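Local coordinates for protein OXA-46 oxacillinase (PDB 3IF6) that probably hydrolyses the beta-lactam ring of penicillin-type antibiotics, as a class D serine beta-lactamase whose action gives substituted beta-amino acids, at residues 43-48 against 56-61; 48-53 against 229-234. All coordinates share one frame; numbering follows the deposited sequence.

After strand 26-27 and helix 32-36 the chain runs along strand 42-48, turns through the loop that follows it and comes back on strand 55-58. Contact 1 (43-48 against 56-61) closes this beta hairpin. Contact 2 (48-53 against 229-234) closes a far larger loop, with 175 residues between its segments, and pins the turn of the same hairpin to strand 229-238. The two contacts cross along the chain and share D48. Strand 42-48 lies between the other two strands in the mixed sheet. It is also bonded directly to 229-234: the distance from V45 N to A234 O is 2.8 Å, a probable hydrogen bond. Hairpin and late strand form one continuous stretch of sheet.

Contact 1 (43-48 against 56-61); sequences AIVIAD and LSVFDQ
The carbonyl O of I46 is gripped twice. Water 1 donates to it at 2.8 Å from I46 O, and the backbone N of S57 gives it a weak bond, bent to 129° at the hydrogen. The same water lies 3.0 Å from S57 OG, so it bridges the backbone of one strand to the hydroxyl of the other. The hydroxyl is placed for this by its first torsion of -48°, which sets OG beside its own backbone N. In return I46 N donates to S57 O at 2.9 Å. This makes I46 and S57 a hydrogen-bonded pair of the antiparallel hairpin 42-48/55-58. A47 and L56 form the next pair, a non-hydrogen-bonded one. Toward F59 the ladder slackens: F59 N reaches I44 O by a weak bond only, and V58 CA sends a CA-H...O contact to the same oxygen.

The two faces of the hairpin differ. V45, A47, L56 and V58 share one face. There CD2 of L56 presses on CG1 of V45 at 3.3 Å, a tight approach, and touches A47 CB at 4.0 Å. CG1 of V45 stands anti to its backbone N (179°), on the side where L56 lies. Helix 168-179 packs on this face, on V45 and A47. I46 and S57 point to the other face, where both touch W31. Near F59, CB of A43 lies 3.7 Å from F59 O. D60 then caps the helix that follows, its OD1 accepting from R63 N.

The pairing thus relies on few and partly bent backbone bonds. A bridging water and apolar side chains, most of them buried, supplement them.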
ATOM      1  N   ALA B  43      -4.915  13.761  23.235  1.00 41.87           N
ATOM      2  CA  ALA B  43      -3.483  13.907  23.026  1.00 41.94           C
ATOM      3  C   ALA B  43      -3.055  13.420  21.651  1.00 42.40           C
ATOM      4  O   ALA B  43      -3.610  12.473  21.109  1.00 41.95           O
ATOM      5  CB  ALA B  43      -2.693  13.162  24.121  1.00 41.27           C
ATOM      6  N   ILE B  44      -2.037  14.074  21.109  1.00 43.08           N
ATOM      7  CA  ILE B  44      -1.381  13.603  19.908  1.00 43.16           C
ATOM      8  C   ILE B  44       0.147  13.623  20.097  1.00 43.31           C
ATOM      9  O   ILE B  44       0.678  14.534  20.715  1.00 43.23           O
ATOM     10  CB  ILE B  44      -1.814  14.439  18.670  1.00 43.52           C
ATOM     11  CG1 ILE B  44      -1.386  13.744  17.353  1.00 42.82           C
ATOM     12  CG2 ILE B  44      -1.306  15.868  18.784  1.00 42.64           C
ATOM     13  CD1 ILE B  44      -2.160  14.205  16.130  1.00 41.50           C
ATOM     14  N   VAL B  45       0.824  12.585  19.606  1.00 43.12           N
ATOM     15  CA  VAL B  45       2.243  12.637  19.333  1.00 42.71           C
ATOM     16  C   VAL B  45       2.425  12.590  17.825  1.00 43.76           C
ATOM     17  O   VAL B  45       1.992  11.632  17.160  1.00 44.29           O
ATOM     18  CB  VAL B  45       2.984  11.443  19.922  1.00 42.44           C
ATOM     19  CG1 VAL B  45       4.451  11.536  19.583  1.00 41.93           C
ATOM     20  CG2 VAL B  45       2.797  11.351  21.414  1.00 41.79           C
ATOM     21  N   ILE B  46       3.052  13.605  17.248  1.00 44.73           N
ATOM     22  CA  ILE B  46       3.554  13.409  15.889  1.00 45.78           C
ATOM     23  C   ILE B  46       5.074  13.501  15.670  1.00 46.17           C
ATOM     24  O   ILE B  46       5.690  14.555  15.890  1.00 46.21           O
ATOM     25  CB  ILE B  46       2.714  14.079  14.758  1.00 46.04           C
ATOM     26  CG1 ILE B  46       3.624  14.609  13.649  1.00 45.67           C
ATOM     27  CG2 ILE B  46       1.676  15.056  15.295  1.00 46.36           C
ATOM     28  CD1 ILE B  46       4.068  15.971  13.850  1.00 50.98           C
ATOM     29  N   ALA B  47       5.635  12.357  15.248  1.00 45.80           N
ATOM     30  CA  ALA B  47       7.035  12.195  14.877  1.00 45.66           C
ATOM     31  C   ALA B  47       7.281  12.495  13.399  1.00 46.04           C
ATOM     32  O   ALA B  47       7.237  11.597  12.566  1.00 46.15           O
ATOM     33  CB  ALA B  47       7.493  10.790  15.212  1.00 45.44           C
ATOM     34  N   ASP B  48       7.630  13.726  13.079  1.00 46.99           N
ATOM     35  CA  ASP B  48       7.897  14.119  11.713  1.00 47.63           C
ATOM     36  C   ASP B  48       9.354  13.912  11.345  1.00 48.67           C
ATOM     37  O   ASP B  48      10.237  14.490  11.914  1.00 49.18           O
ATOM     38  CB  ASP B  48       7.499  15.566  11.496  1.00 47.03           C
ATOM     39  CG  ASP B  48       7.870  16.037  10.175  1.00 47.27           C
ATOM     40  OD1 ASP B  48       8.682  15.361   9.570  1.00 48.98           O
ATOM     41  OD2 ASP B  48       7.359  17.045   9.720  1.00 47.14           O
ATOM     42  N   LEU B  56       9.949  15.590  17.269  1.00 57.56           N
ATOM     43  CA  LEU B  56       8.958  14.780  17.956  1.00 56.75           C
ATOM     44  C   LEU B  56       7.965  15.637  18.736  1.00 56.34           C
ATOM     45  O   LEU B  56       8.098  15.754  19.952  1.00 56.71           O
ATOM     46  CB  LEU B  56       9.665  13.845  18.929  1.00 56.83           C
ATOM     47  CG  LEU B  56       9.012  12.524  19.301  1.00 57.08           C
ATOM     48  CD1 LEU B  56       9.122  12.282  20.779  1.00 56.14           C
ATOM     49  CD2 LEU B  56       7.569  12.509  18.867  1.00 58.67           C
ATOM     50  N   SER B  57       6.969  16.215  18.054  1.00 55.59           N
ATOM     51  CA  SER B  57       5.949  17.060  18.711  1.00 54.86           C
ATOM     52  C   SER B  57       4.830  16.325  19.497  1.00 55.26           C
ATOM     53  O   SER B  57       4.461  15.166  19.207  1.00 54.30           O
ATOM     54  CB  SER B  57       5.339  18.060  17.739  1.00 54.33           C
ATOM     55  OG  SER B  57       6.336  18.732  16.999  1.00 53.58           O
ATOM     56  N   VAL B  58       4.292  17.023  20.487  1.00 55.46           N
ATOM     57  CA  VAL B  58       3.299  16.505  21.415  1.00 55.48           C
ATOM     58  C   VAL B  58       2.289  17.526  21.872  1.00 55.88           C
ATOM     59  O   VAL B  58       2.338  18.674  21.535  1.00 56.02           O
ATOM     60  CB  VAL B  58       3.925  15.990  22.656  1.00 55.39           C
ATOM     61  CG1 VAL B  58       2.933  15.287  23.460  1.00 55.87           C
ATOM     62  CG2 VAL B  58       5.002  15.096  22.332  1.00 55.63           C
ATOM     63  N   PHE B  59       1.283  17.029  22.545  1.00 56.08           N
ATOM     64  CA  PHE B  59       0.322  17.824  23.258  1.00 56.09           C
ATOM     65  C   PHE B  59       0.005  16.998  24.476  1.00 56.22           C
ATOM     66  O   PHE B  59      -0.117  15.800  24.378  1.00 56.44           O
ATOM     67  CB  PHE B  59      -0.894  18.042  22.412  1.00 56.15           C
ATOM     68  CG  PHE B  59      -2.004  18.642  23.132  1.00 57.20           C
ATOM     69  CD1 PHE B  59      -1.790  19.604  24.050  1.00 59.48           C
ATOM     70  CD2 PHE B  59      -3.278  18.231  22.902  1.00 58.35           C
ATOM     71  CE1 PHE B  59      -2.839  20.144  24.720  1.00 60.70           C
ATOM     72  CE2 PHE B  59      -4.313  18.766  23.562  1.00 59.23           C
ATOM     73  CZ  PHE B  59      -4.108  19.717  24.468  1.00 59.13           C
ATOM     74  N   ASP B  60      -0.178  17.612  25.614  1.00 55.25           N
ATOM     75  CA  ASP B  60      -0.458  16.832  26.781  1.00 55.14           C
ATOM     76  C   ASP B  60       0.539  15.739  27.066  1.00 55.66           C
ATOM     77  O   ASP B  60       0.199  14.606  27.254  1.00 56.45           O
ATOM     78  CB  ASP B  60      -1.853  16.282  26.733  1.00 54.64           C
ATOM     79  CG  ASP B  60      -2.471  16.215  28.062  1.00 53.41           C
ATOM     80  OD1 ASP B  60      -1.761  15.893  28.998  1.00 53.16           O
ATOM     81  OD2 ASP B  60      -3.663  16.467  28.162  1.00 52.44           O
ATOM     82  N   GLN B  61       1.791  16.102  27.107  1.00 55.92           N
ATOM     83  CA  GLN B  61       2.839  15.149  27.392  1.00 56.14           C
ATOM     84  C   GLN B  61       2.430  14.085  28.400  1.00 56.42           C
ATOM     85  O   GLN B  61       2.890  12.935  28.324  1.00 56.93           O
ATOM     86  CB  GLN B  61       4.084  15.892  27.889  1.00 56.47           C
ATOM     87  CG  GLN B  61       5.294  14.972  28.132  1.00 56.59           C
ATOM     88  CD  GLN B  61       5.678  14.132  26.905  1.00 54.77           C
ATOM     89  OE1 GLN B  61       5.944  14.671  25.833  1.00 54.78           O
ATOM     90  NE2 GLN B  61       5.720  12.816  27.075  1.00 51.26           N
TER
HETATM   91  O   HOH W   1       7.051  16.722  14.838  1.00 32.41           O

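Contact 2 (48-53 against 229-234)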
ATOM      1  N   ASP B  48       7.630  13.726  13.079  1.00 46.99           N
ATOM      2  CA  ASP B  48       7.897  14.119  11.713  1.00 47.63           C
ATOM      3  C   ASP B  48       9.354  13.912  11.345  1.00 48.67           C
ATOM      4  O   ASP B  48      10.237  14.490  11.914  1.00 49.18           O
ATOM      5  CB  ASP B  48       7.499  15.566  11.496  1.00 47.03           C
ATOM      6  CG  ASP B  48       7.870  16.037  10.175  1.00 47.27           C
ATOM      7  OD1 ASP B  48       8.682  15.361   9.570  1.00 48.98           O
ATOM      8  OD2 ASP B  48       7.359  17.045   9.720  1.00 47.14           O
ATOM      9  N   GLU B  49       9.594  13.021  10.403  1.00 49.40           N
ATOM     10  CA  GLU B  49      10.940  12.629  10.045  1.00 49.43           C
ATOM     11  C   GLU B  49      11.462  12.895   8.632  1.00 50.32           C
ATOM     12  O   GLU B  49      12.478  12.354   8.245  1.00 50.07           O
ATOM     13  CB  GLU B  49      11.206  11.212  10.535  1.00 49.00           C
ATOM     14  CG  GLU B  49      10.996  11.101  12.004  1.00 48.22           C
ATOM     15  CD  GLU B  49      11.123   9.706  12.534  1.00 50.58           C
ATOM     16  OE1 GLU B  49      11.439   8.787  11.780  1.00 49.23           O
ATOM     17  OE2 GLU B  49      10.922   9.528  13.737  1.00 51.15           O
ATOM     18  N   ARG B  50      10.764  13.715   7.867  1.00 51.50           N
ATOM     19  CA  ARG B  50      11.183  14.024   6.513  1.00 52.97           C
ATOM     20  C   ARG B  50      12.525  14.749   6.407  1.00 54.80           C
ATOM     21  O   ARG B  50      13.387  14.402   5.623  1.00 55.01           O
ATOM     22  CB  ARG B  50      10.117  14.852   5.838  1.00 52.63           C
ATOM     23  CG  ARG B  50       8.758  14.288   5.894  1.00 50.74           C
ATOM     24  CD  ARG B  50       7.760  15.295   5.441  1.00 47.39           C
ATOM     25  NE  ARG B  50       7.198  16.014   6.559  1.00 42.20           N
ATOM     26  CZ  ARG B  50       6.322  16.988   6.472  1.00 38.86           C
ATOM     27  NH1 ARG B  50       5.864  17.401   5.322  1.00 35.98           N
ATOM     28  NH2 ARG B  50       5.908  17.539   7.558  1.00 37.41           N
ATOM     29  N   GLN B  51      12.712  15.742   7.242  1.00 57.09           N
ATOM     30  CA  GLN B  51      14.002  16.455   7.329  1.00 59.31           C
ATOM     31  C   GLN B  51      15.104  15.610   8.029  1.00 60.22           C
ATOM     32  O   GLN B  51      14.812  14.667   8.793  1.00 60.66           O
ATOM     33  CB  GLN B  51      13.807  17.823   8.023  1.00 59.22           C
ATOM     34  CG  GLN B  51      12.563  18.624   7.529  1.00 60.39           C
ATOM     35  CD  GLN B  51      11.211  18.151   8.148  1.00 62.29           C
ATOM     36  OE1 GLN B  51      11.175  17.304   9.059  1.00 63.68           O
ATOM     37  NE2 GLN B  51      10.104  18.716   7.655  1.00 61.28           N
ATOM     38  N   ALA B  52      16.365  15.943   7.750  1.00 61.50           N
ATOM     39  CA  ALA B  52      17.535  15.279   8.371  1.00 62.33           C
ATOM     40  C   ALA B  52      17.416  15.178   9.904  1.00 62.68           C
ATOM     41  O   ALA B  52      17.765  14.150  10.510  1.00 62.82           O
ATOM     42  CB  ALA B  52      18.843  15.990   7.963  1.00 62.09           C
ATOM     43  N   LYS B  53      16.919  16.244  10.533  1.00 63.20           N
ATOM     44  CA  LYS B  53      16.552  16.166  11.949  1.00 63.07           C
ATOM     45  C   LYS B  53      15.055  15.838  12.184  1.00 62.74           C
ATOM     46  O   LYS B  53      14.130  16.461  11.615  1.00 62.30           O
ATOM     47  CB  LYS B  53      17.048  17.388  12.746  1.00 63.08           C
ATOM     48  CG  LYS B  53      18.377  17.135  13.498  1.00 64.31           C
ATOM     49  CD  LYS B  53      19.592  16.879  12.552  1.00 65.63           C
ATOM     50  CE  LYS B  53      20.093  18.180  11.855  1.00 65.51           C
ATOM     51  NZ  LYS B  53      20.744  17.935  10.518  1.00 64.32           N
ATOM     52  N   GLY B 229      10.377  11.428   3.544  1.00 40.24           N
ATOM     53  CA  GLY B 229      10.292  10.565   4.711  1.00 40.10           C
ATOM     54  C   GLY B 229       8.910  10.515   5.360  1.00 40.31           C
ATOM     55  O   GLY B 229       7.950  11.156   4.884  1.00 39.73           O
ATOM     56  N   PRO B 230       8.806   9.754   6.461  1.00 40.28           N
ATOM     57  CA  PRO B 230       7.520   9.568   7.120  1.00 40.64           C
ATOM     58  C   PRO B 230       7.172  10.657   8.138  1.00 41.33           C
ATOM     59  O   PRO B 230       8.072  11.273   8.748  1.00 41.65           O
ATOM     60  CB  PRO B 230       7.683   8.220   7.822  1.00 39.92           C
ATOM     61  CG  PRO B 230       9.161   8.157   8.117  1.00 40.36           C
ATOM     62  CD  PRO B 230       9.891   9.015   7.129  1.00 39.71           C
ATOM     63  N   VAL B 231       5.864  10.889   8.295  1.00 41.03           N
ATOM     64  CA  VAL B 231       5.315  11.582   9.456  1.00 40.57           C
ATOM     65  C   VAL B 231       4.450  10.574  10.229  1.00 41.06           C
ATOM     66  O   VAL B 231       3.368  10.211   9.790  1.00 42.07           O
ATOM     67  CB  VAL B 231       4.524  12.856   9.039  1.00 40.21           C
ATOM     68  CG1 VAL B 231       4.070  13.646  10.241  1.00 39.93           C
ATOM     69  CG2 VAL B 231       5.393  13.737   8.182  1.00 38.93           C
ATOM     70  N   PHE B 232       4.960  10.061  11.342  1.00 40.80           N
ATOM     71  CA  PHE B 232       4.153   9.215  12.234  1.00 39.98           C
ATOM     72  C   PHE B 232       3.153  10.068  13.002  1.00 39.87           C
ATOM     73  O   PHE B 232       3.357  11.283  13.131  1.00 39.90           O
ATOM     74  CB  PHE B 232       5.046   8.387  13.161  1.00 39.36           C
ATOM     75  CG  PHE B 232       5.999   7.482  12.412  1.00 40.56           C
ATOM     76  CD1 PHE B 232       7.213   7.975  11.915  1.00 41.38           C
ATOM     77  CD2 PHE B 232       5.671   6.143  12.165  1.00 39.78           C
ATOM     78  CE1 PHE B 232       8.095   7.139  11.210  1.00 39.22           C
ATOM     79  CE2 PHE B 232       6.538   5.319  11.475  1.00 39.85           C
ATOM     80  CZ  PHE B 232       7.761   5.828  10.993  1.00 39.32           C
ATOM     81  N   PHE B 233       2.053   9.447  13.444  1.00 39.18           N
ATOM     82  CA  PHE B 233       1.037  10.102  14.295  1.00 39.05           C
ATOM     83  C   PHE B 233       0.374   9.084  15.199  1.00 39.08           C
ATOM     84  O   PHE B 233       0.339   7.904  14.895  1.00 40.24           O
ATOM     85  CB  PHE B 233      -0.003  10.931  13.515  1.00 38.41           C
ATOM     86  CG  PHE B 233      -0.808  10.137  12.515  1.00 38.80           C
ATOM     87  CD1 PHE B 233      -2.005   9.537  12.888  1.00 35.01           C
ATOM     88  CD2 PHE B 233      -0.355   9.988  11.175  1.00 38.60           C
ATOM     89  CE1 PHE B 233      -2.759   8.781  11.950  1.00 36.58           C
ATOM     90  CE2 PHE B 233      -1.090   9.242  10.237  1.00 36.91           C
ATOM     91  CZ  PHE B 233      -2.291   8.636  10.626  1.00 36.84           C
ATOM     92  N   ALA B 234      -0.066   9.548  16.357  1.00 38.68           N
ATOM     93  CA  ALA B 234      -0.764   8.753  17.319  1.00 37.88           C
ATOM     94  C   ALA B 234      -1.556   9.733  18.172  1.00 38.02           C
ATOM     95  O   ALA B 234      -0.984  10.500  18.963  1.00 38.25           O
ATOM     96  CB  ALA B 234       0.186   7.970  18.150  1.00 38.55           C
TER
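This is the last, fraying end of the pairing between two inner strands of the sheet, where the end of strand 42-48 and the loop after it lie against residues 229-232. A single bridge joins D48 to V231. One backbone bond crosses: E49 N donates to P230 O at 2.8 Å, with 152° at the hydrogen.

The side chains of D48 and R50 pair beside V231. R50 NH2 makes a salt bridge to D48 OD2 at 2.7 Å. The nitrogen sits above the carboxylate plane, whereas the carboxylate lies at the edge of the guanidinium. R50 N also donates to D48 OD1, closing an Asx turn. The arginine chain bends at its third torsion (-95°), which folds NE back toward the aspartate. CG2 of V231 approaches this pair obliquely, 3.3 Å from R50 NE and 3.9 Å from D48 OD1. R50 CG also rests on G229 O at 3.4 Å. The guanidinium has further acceptors in the carbonyls of I260 and D261.

E49 goes the other way. Its extended chain brings OE1 to 3.8 Å from F232 CE1, with carboxylate and ring planes 56° apart. Its charge is answered by R176 and R180.

Both carboxylates, of D48 at the strand end and E49 in the loop, have arginine partners beside apolar strand residues, which would be expected to stabilise their ionised forms in this buried setting.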